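Local coordinates for 7beta-hydroxysteroid dehydrogenase (Collinsella aerofaciens, PDB 5FYD), which catalyses the NADPH-dependent reduction of the 7-oxo group of 7-oxolithocholate to yield ursodeoxycholate, at residues A[7-21]-A[80-92]. Sequence-based numbering, arbitrary orientation.
Sequences YGEWGLILGATEGVG and TEGLDMGFMSYVA
With CG anti to the carbonyl carbon in both residues (chi1 -70° in Trp10, -57° in Leu83), indole and isobutyl group meet face to methyl: Leu83 CD2 makes a CH-pi contact 3.9 Å from the centroid of the Trp10 five-membered ring. Asp84 holds CG anti to its N (chi1 -178°), bringing OD2 to accept from Glu9 N (3.0 Å) on its anti lone pair, while OD1 pairs with Arg135. A beta bulge shifts the register between Trp10 and Gly11, where Trp10 O takes a straight bond from Gly86 N (2.7 Å) and a weak one from Phe87 N. On one face Leu14 CD1 packs against Met88 CG (3.6 Å); on the other, Ile13 CD1 meets the Phe87 ring edge at CE2 (3.6 Å). As in short-chain dehydrogenases generally, the first strand runs into a glycine-rich cofactor loop (Gly15, Gly19, Gly21) at the sheet's C-terminal edge. Here Val91 CG1 touches CG1 of Val20 (3.9 Å), one of the NADP(+)-binding residues Thr17 to Gly21, and Glu18, at the N-cap, accepts from Gly21 N through OE2. Strands 10-14 and 85-90 lie mid-sheet in the parallel Rossmann fold, 34-39 beside the former, 136-143 beside the latter, and helix 105-132 over the Leu12, Leu14, Met88 and Tyr90 face.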
ATOM      1  N   TYR A   7      33.654  -6.631  10.855  1.00 15.37           N
ATOM      2  CA  TYR A   7      33.355  -7.189   9.519  1.00 14.89           C
ATOM      3  C   TYR A   7      34.036  -6.538   8.318  1.00 14.64           C
ATOM      4  O   TYR A   7      34.494  -7.241   7.409  1.00 15.66           O
ATOM      5  CB  TYR A   7      31.842  -7.194   9.312  1.00 13.84           C
ATOM      6  CG  TYR A   7      31.104  -8.136  10.224  1.00 13.69           C
ATOM      7  CD1 TYR A   7      31.349  -9.513  10.196  1.00 13.39           C
ATOM      8  CD2 TYR A   7      30.132  -7.662  11.094  1.00 14.52           C
ATOM      9  CE1 TYR A   7      30.664 -10.380  11.034  1.00 13.47           C
ATOM     10  CE2 TYR A   7      29.423  -8.524  11.917  1.00 14.37           C
ATOM     11  CZ  TYR A   7      29.685  -9.881  11.874  1.00 13.82           C
ATOM     12  OH  TYR A   7      28.970 -10.711  12.711  1.00 14.72           O
ATOM     13  N   GLY A   8      34.109  -5.216   8.291  1.00 14.79           N
ATOM     14  CA  GLY A   8      34.811  -4.525   7.190  1.00 14.73           C
ATOM     15  C   GLY A   8      34.339  -3.113   6.967  1.00 14.77           C
ATOM     16  O   GLY A   8      33.444  -2.660   7.629  1.00 14.60           O
ATOM     17  N   GLU A   9      34.952  -2.415   6.021  1.00 14.73           N
ATOM     18  CA  GLU A   9      34.730  -0.966   5.879  1.00 16.49           C
ATOM     19  C   GLU A   9      33.374  -0.551   5.351  1.00 14.61           C
ATOM     20  O   GLU A   9      32.842   0.472   5.789  1.00 13.91           O
ATOM     21  CB  GLU A   9      35.790  -0.315   4.970  1.00 18.92           C
ATOM     22  CG  GLU A   9      37.136  -0.108   5.604  1.00 23.91           C
ATOM     23  CD  GLU A   9      37.072   0.872   6.755  1.00 24.53           C
ATOM     24  OE1 GLU A   9      36.730   2.075   6.584  1.00 28.08           O
ATOM     25  OE2 GLU A   9      37.343   0.397   7.843  1.00 31.07           O
ATOM     26  N   TRP A  10      32.852  -1.294   4.373  1.00 13.06           N
ATOM     27  CA  TRP A  10      31.630  -0.923   3.700  1.00 12.34           C
ATOM     28  C   TRP A  10      30.553  -1.995   3.840  1.00 12.43           C
ATOM     29  O   TRP A  10      30.842  -3.188   3.760  1.00 11.71           O
ATOM     30  CB  TRP A  10      31.890  -0.673   2.218  1.00 12.69           C
ATOM     31  CG  TRP A  10      32.688   0.563   1.946  1.00 12.50           C
ATOM     32  CD1 TRP A  10      34.041   0.697   1.993  1.00 12.92           C
ATOM     33  CD2 TRP A  10      32.167   1.826   1.555  1.00 12.59           C
ATOM     34  NE1 TRP A  10      34.402   1.986   1.665  1.00 12.36           N
ATOM     35  CE2 TRP A  10      33.271   2.705   1.404  1.00 13.10           C
ATOM     36  CE3 TRP A  10      30.870   2.318   1.339  1.00 12.99           C
ATOM     37  CZ2 TRP A  10      33.121   4.023   0.998  1.00 13.07           C
ATOM     38  CZ3 TRP A  10      30.707   3.629   0.967  1.00 13.50           C
ATOM     39  CH2 TRP A  10      31.834   4.484   0.801  1.00 13.54           C
ATOM     40  N   GLY A  11      29.318  -1.547   4.028  1.00 12.46           N
ATOM     41  CA  GLY A  11      28.142  -2.420   3.985  1.00 12.15           C
ATOM     42  C   GLY A  11      27.253  -2.029   2.825  1.00 11.87           C
ATOM     43  O   GLY A  11      27.158  -0.856   2.469  1.00 13.14           O
ATOM     44  N   LEU A  12      26.604  -3.025   2.238  1.00 10.99           N
ATOM     45  CA  LEU A  12      25.833  -2.881   1.020  1.00 11.02           C
ATOM     46  C   LEU A  12      24.405  -3.212   1.345  1.00 11.47           C
ATOM     47  O   LEU A  12      24.094  -4.358   1.727  1.00 11.29           O
ATOM     48  CB  LEU A  12      26.378  -3.851  -0.022  1.00 11.42           C
ATOM     49  CG  LEU A  12      25.650  -4.017  -1.338  1.00 11.56           C
ATOM     50  CD1 LEU A  12      25.523  -2.704  -2.082  1.00 12.19           C
ATOM     51  CD2 LEU A  12      26.365  -5.030  -2.187  1.00 11.55           C
ATOM     52  N   ILE A  13      23.524  -2.235   1.192  1.00 10.78           N
ATOM     53  CA  ILE A  13      22.115  -2.447   1.398  1.00 11.18           C
ATOM     54  C   ILE A  13      21.412  -2.430   0.047  1.00 11.14           C
ATOM     55  O   ILE A  13      21.331  -1.386  -0.622  1.00 10.52           O
ATOM     56  CB  ILE A  13      21.501  -1.375   2.328  1.00 11.58           C
ATOM     57  CG1 ILE A  13      22.337  -1.236   3.624  1.00 11.92           C
ATOM     58  CG2 ILE A  13      20.034  -1.678   2.615  1.00 11.79           C
ATOM     59  CD1 ILE A  13      22.618  -2.532   4.357  1.00 12.28           C
ATOM     60  N   LEU A  14      20.883  -3.586  -0.335  1.00 11.25           N
ATOM     61  CA  LEU A  14      20.244  -3.766  -1.641  1.00 11.43           C
ATOM     62  C   LEU A  14      18.735  -3.599  -1.465  1.00 11.88           C
ATOM     63  O   LEU A  14      18.019  -4.542  -1.074  1.00 11.41           O
ATOM     64  CB  LEU A  14      20.613  -5.122  -2.233  1.00 11.95           C
ATOM     65  CG  LEU A  14      22.122  -5.257  -2.428  1.00 12.47           C
ATOM     66  CD1 LEU A  14      22.627  -6.683  -2.344  1.00 12.07           C
ATOM     67  CD2 LEU A  14      22.498  -4.576  -3.743  1.00 12.88           C
ATOM     68  N   GLY A  15      18.253  -2.380  -1.725  1.00 12.07           N
ATOM     69  CA  GLY A  15      16.871  -2.001  -1.493  1.00 13.20           C
ATOM     70  C   GLY A  15      16.799  -1.076  -0.301  1.00 14.17           C
ATOM     71  O   GLY A  15      16.221  -1.429   0.723  1.00 15.53           O
ATOM     72  N   ALA A  16      17.361   0.125  -0.449  1.00 14.85           N
ATOM     73  CA  ALA A  16      17.726   0.953   0.692  1.00 16.59           C
ATOM     74  C   ALA A  16      16.752   2.055   1.091  1.00 18.87           C
ATOM     75  O   ALA A  16      16.955   2.666   2.129  1.00 20.56           O
ATOM     76  CB  ALA A  16      19.087   1.564   0.448  1.00 15.80           C
ATOM     77  N   THR A  17      15.738   2.347   0.286  1.00 21.41           N
ATOM     78  CA  THR A  17      14.926   3.548   0.551  1.00 26.35           C
ATOM     79  C   THR A  17      13.664   3.310   1.376  1.00 31.21           C
ATOM     80  O   THR A  17      13.248   4.189   2.119  1.00 37.27           O
ATOM     81  CB  THR A  17      14.590   4.288  -0.736  1.00 26.69           C
ATOM     82  OG1 THR A  17      14.228   3.348  -1.749  1.00 27.86           O
ATOM     83  CG2 THR A  17      15.826   5.058  -1.185  1.00 28.09           C
ATOM     84  N   GLU A  18      13.041   2.154   1.227  1.00 35.11           N
ATOM     85  CA  GLU A  18      11.868   1.846   2.051  1.00 38.92           C
ATOM     86  C   GLU A  18      12.297   1.496   3.487  1.00 33.18           C
ATOM     87  O   GLU A  18      13.452   1.178   3.732  1.00 33.32           O
ATOM     88  CB  GLU A  18      10.974   0.746   1.431  1.00 42.57           C
ATOM     89  CG  GLU A  18      11.647  -0.476   0.802  1.00 45.67           C
ATOM     90  CD  GLU A  18      12.814  -1.003   1.601  1.00 47.95           C
ATOM     91  OE1 GLU A  18      13.908  -0.420   1.461  1.00 52.38           O
ATOM     92  OE2 GLU A  18      12.643  -1.965   2.383  1.00 49.56           O
ATOM     93  N   GLY A  19      11.341   1.607   4.407  1.00 28.92           N
ATOM     94  CA  GLY A  19      11.414   1.124   5.773  1.00 25.58           C
ATOM     95  C   GLY A  19      12.572   0.256   6.220  1.00 22.16           C
ATOM     96  O   GLY A  19      13.492   0.765   6.858  1.00 19.26           O
ATOM     97  N   VAL A  20      12.513  -1.051   5.937  1.00 20.68           N
ATOM     98  CA  VAL A  20      13.530  -1.982   6.442  1.00 18.02           C
ATOM     99  C   VAL A  20      14.915  -1.680   5.848  1.00 16.07           C
ATOM    100  O   VAL A  20      15.917  -1.713   6.552  1.00 14.79           O
ATOM    101  CB  VAL A  20      13.083  -3.457   6.257  1.00 19.56           C
ATOM    102  CG1 VAL A  20      14.217  -4.439   6.452  1.00 19.07           C
ATOM    103  CG2 VAL A  20      11.948  -3.769   7.240  1.00 19.98           C
ATOM    104  N   GLY A  21      14.957  -1.349   4.558  1.00 14.91           N
ATOM    105  CA  GLY A  21      16.192  -0.929   3.928  1.00 14.65           C
ATOM    106  C   GLY A  21      16.851   0.249   4.602  1.00 14.04           C
ATOM    107  O   GLY A  21      18.040   0.231   4.900  1.00 13.01           O
ATOM    108  N   THR A  80      30.948  -1.301  -6.291  1.00 15.83           N
ATOM    109  CA  THR A  80      31.701  -1.689  -5.090  1.00 15.45           C
ATOM    110  C   THR A  80      33.112  -2.218  -5.314  1.00 16.27           C
ATOM    111  O   THR A  80      33.819  -2.482  -4.353  1.00 15.44           O
ATOM    112  CB  THR A  80      30.919  -2.722  -4.238  1.00 15.31           C
ATOM    113  OG1 THR A  80      30.840  -3.963  -4.943  1.00 15.14           O
ATOM    114  CG2 THR A  80      29.540  -2.200  -3.945  1.00 15.67           C
ATOM    115  N   GLU A  81      33.528  -2.395  -6.563  1.00 16.76           N
ATOM    116  CA  GLU A  81      34.852  -2.954  -6.843  1.00 18.97           C
ATOM    117  C   GLU A  81      35.915  -2.076  -6.178  1.00 18.66           C
ATOM    118  O   GLU A  81      35.834  -0.872  -6.254  1.00 18.18           O
ATOM    119  CB  GLU A  81      35.104  -3.004  -8.352  1.00 21.57           C
ATOM    120  CG  GLU A  81      36.424  -3.652  -8.754  1.00 25.04           C
ATOM    121  CD  GLU A  81      36.686  -3.571 -10.247  1.00 29.74           C
ATOM    122  OE1 GLU A  81      35.908  -2.899 -10.962  1.00 33.67           O
ATOM    123  OE2 GLU A  81      37.679  -4.171 -10.716  1.00 36.00           O
ATOM    124  N   GLY A  82      36.848  -2.704  -5.473  1.00 18.20           N
ATOM    125  CA  GLY A  82      37.907  -1.993  -4.758  1.00 17.55           C
ATOM    126  C   GLY A  82      37.587  -1.537  -3.339  1.00 18.07           C
ATOM    127  O   GLY A  82      38.510  -1.127  -2.602  1.00 18.32           O
ATOM    128  N   LEU A  83      36.314  -1.592  -2.943  1.00 16.50           N
ATOM    129  CA  LEU A  83      35.916  -1.327  -1.560  1.00 16.80           C
ATOM    130  C   LEU A  83      36.200  -2.535  -0.674  1.00 16.06           C
ATOM    131  O   LEU A  83      36.047  -3.679  -1.096  1.00 16.11           O
ATOM    132  CB  LEU A  83      34.430  -0.980  -1.456  1.00 16.94           C
ATOM    133  CG  LEU A  83      33.884   0.187  -2.267  1.00 17.47           C
ATOM    134  CD1 LEU A  83      32.394   0.324  -2.045  1.00 18.12           C
ATOM    135  CD2 LEU A  83      34.583   1.509  -1.969  1.00 18.38           C
ATOM    136  N   ASP A  84      36.620  -2.276   0.563  1.00 15.73           N
ATOM    137  CA  ASP A  84      36.692  -3.336   1.551  1.00 15.52           C
ATOM    138  C   ASP A  84      35.269  -3.592   2.049  1.00 14.25           C
ATOM    139  O   ASP A  84      34.671  -2.724   2.697  1.00 13.78           O
ATOM    140  CB  ASP A  84      37.597  -3.008   2.728  1.00 16.38           C
ATOM    141  CG  ASP A  84      37.674  -4.163   3.691  1.00 17.53           C
ATOM    142  OD1 ASP A  84      38.381  -5.134   3.364  1.00 18.11           O
ATOM    143  OD2 ASP A  84      36.999  -4.140   4.743  1.00 18.19           O
ATOM    144  N   MET A  85      34.726  -4.759   1.696  1.00 14.34           N
ATOM    145  CA  MET A  85      33.315  -5.087   1.972  1.00 14.03           C
ATOM    146  C   MET A  85      33.211  -5.895   3.262  1.00 13.56           C
ATOM    147  O   MET A  85      33.948  -6.877   3.470  1.00 14.53           O
ATOM    148  CB  MET A  85      32.702  -5.885   0.817  1.00 13.72           C
ATOM    149  CG  MET A  85      32.706  -5.155  -0.526  1.00 14.21           C
ATOM    150  SD  MET A  85      31.832  -3.591  -0.489  1.00 14.97           S
ATOM    151  CE  MET A  85      30.178  -4.055   0.042  1.00 14.70           C
ATOM    152  N   GLY A  86      32.302  -5.472   4.132  1.00 12.12           N
ATOM    153  CA  GLY A  86      32.026  -6.212   5.378  1.00 11.74           C
ATOM    154  C   GLY A  86      30.619  -6.772   5.533  1.00 11.36           C
ATOM    155  O   GLY A  86      30.411  -7.703   6.322  1.00 10.51           O
ATOM    156  N   PHE A  87      29.654  -6.220   4.798  1.00 10.78           N
ATOM    157  CA  PHE A  87      28.251  -6.542   5.045  1.00 10.60           C
ATOM    158  C   PHE A  87      27.435  -6.455   3.780  1.00 10.23           C
ATOM    159  O   PHE A  87      27.674  -5.586   2.953  1.00  9.64           O
ATOM    160  CB  PHE A  87      27.654  -5.577   6.076  1.00 10.50           C
ATOM    161  CG  PHE A  87      26.232  -5.859   6.417  1.00 10.44           C
ATOM    162  CD1 PHE A  87      25.915  -6.870   7.322  1.00 11.32           C
ATOM    163  CD2 PHE A  87      25.204  -5.110   5.871  1.00 10.54           C
ATOM    164  CE1 PHE A  87      24.596  -7.148   7.644  1.00 11.30           C
ATOM    165  CE2 PHE A  87      23.884  -5.373   6.203  1.00 11.45           C
ATOM    166  CZ  PHE A  87      23.575  -6.388   7.096  1.00 11.20           C
ATOM    167  N   MET A  88      26.482  -7.367   3.643  1.00 10.72           N
ATOM    168  CA  MET A  88      25.460  -7.268   2.602  1.00 11.88           C
ATOM    169  C   MET A  88      24.102  -7.612   3.189  1.00 11.39           C
ATOM    170  O   MET A  88      23.992  -8.530   3.999  1.00 11.39           O
ATOM    171  CB  MET A  88      25.758  -8.211   1.422  1.00 13.12           C
ATOM    172  CG  MET A  88      24.837  -8.042   0.213  1.00 15.87           C
ATOM    173  SD  MET A  88      24.807  -9.503  -0.880  1.00 19.67           S
ATOM    174  CE  MET A  88      23.573 -10.492  -0.085  1.00 20.32           C
ATOM    175  N   SER A  89      23.076  -6.869   2.784  1.00 10.58           N
ATOM    176  CA  SER A  89      21.686  -7.262   3.053  1.00 10.29           C
ATOM    177  C   SER A  89      20.872  -7.142   1.777  1.00 10.63           C
ATOM    178  O   SER A  89      20.854  -6.068   1.176  1.00 10.62           O
ATOM    179  CB  SER A  89      21.026  -6.407   4.135  1.00 10.43           C
ATOM    180  OG  SER A  89      19.683  -6.773   4.318  1.00 10.68           O
ATOM    181  N   TYR A  90      20.179  -8.222   1.404  1.00 10.64           N
ATOM    182  CA  TYR A  90      19.207  -8.169   0.328  1.00 11.14           C
ATOM    183  C   TYR A  90      17.818  -7.936   0.911  1.00 11.92           C
ATOM    184  O   TYR A  90      17.280  -8.809   1.600  1.00 12.26           O
ATOM    185  CB  TYR A  90      19.237  -9.424  -0.530  1.00 11.15           C
ATOM    186  CG  TYR A  90      18.631  -9.171  -1.885  1.00 11.04           C
ATOM    187  CD1 TYR A  90      19.406  -8.614  -2.886  1.00 11.00           C
ATOM    188  CD2 TYR A  90      17.312  -9.444  -2.160  1.00 10.90           C
ATOM    189  CE1 TYR A  90      18.909  -8.354  -4.134  1.00 11.48           C
ATOM    190  CE2 TYR A  90      16.785  -9.186  -3.415  1.00 10.91           C
ATOM    191  CZ  TYR A  90      17.593  -8.628  -4.412  1.00 10.96           C
ATOM    192  OH  TYR A  90      17.113  -8.342  -5.693  1.00 11.27           O
ATOM    193  N   VAL A  91      17.290  -6.736   0.657  1.00 12.39           N
ATOM    194  CA  VAL A  91      16.026  -6.272   1.206  1.00 14.25           C
ATOM    195  C   VAL A  91      14.932  -6.121   0.155  1.00 15.35           C
ATOM    196  O   VAL A  91      13.760  -6.220   0.481  1.00 18.69           O
ATOM    197  CB  VAL A  91      16.191  -4.879   1.885  1.00 15.42           C
ATOM    198  CG1 VAL A  91      14.896  -4.470   2.596  1.00 16.41           C
ATOM    199  CG2 VAL A  91      17.357  -4.885   2.838  1.00 15.36           C
ATOM    200  N   ALA A  92      15.293  -5.895  -1.096  1.00 15.98           N
ATOM    201  CA  ALA A  92      14.301  -5.580  -2.114  1.00 16.20           C
ATOM    202  C   ALA A  92      13.361  -6.739  -2.339  1.00 17.32           C
ATOM    203  O   ALA A  92      13.767  -7.896  -2.234  1.00 16.75           O
ATOM    204  CB  ALA A  92      14.978  -5.255  -3.416  1.00 16.79           C
TER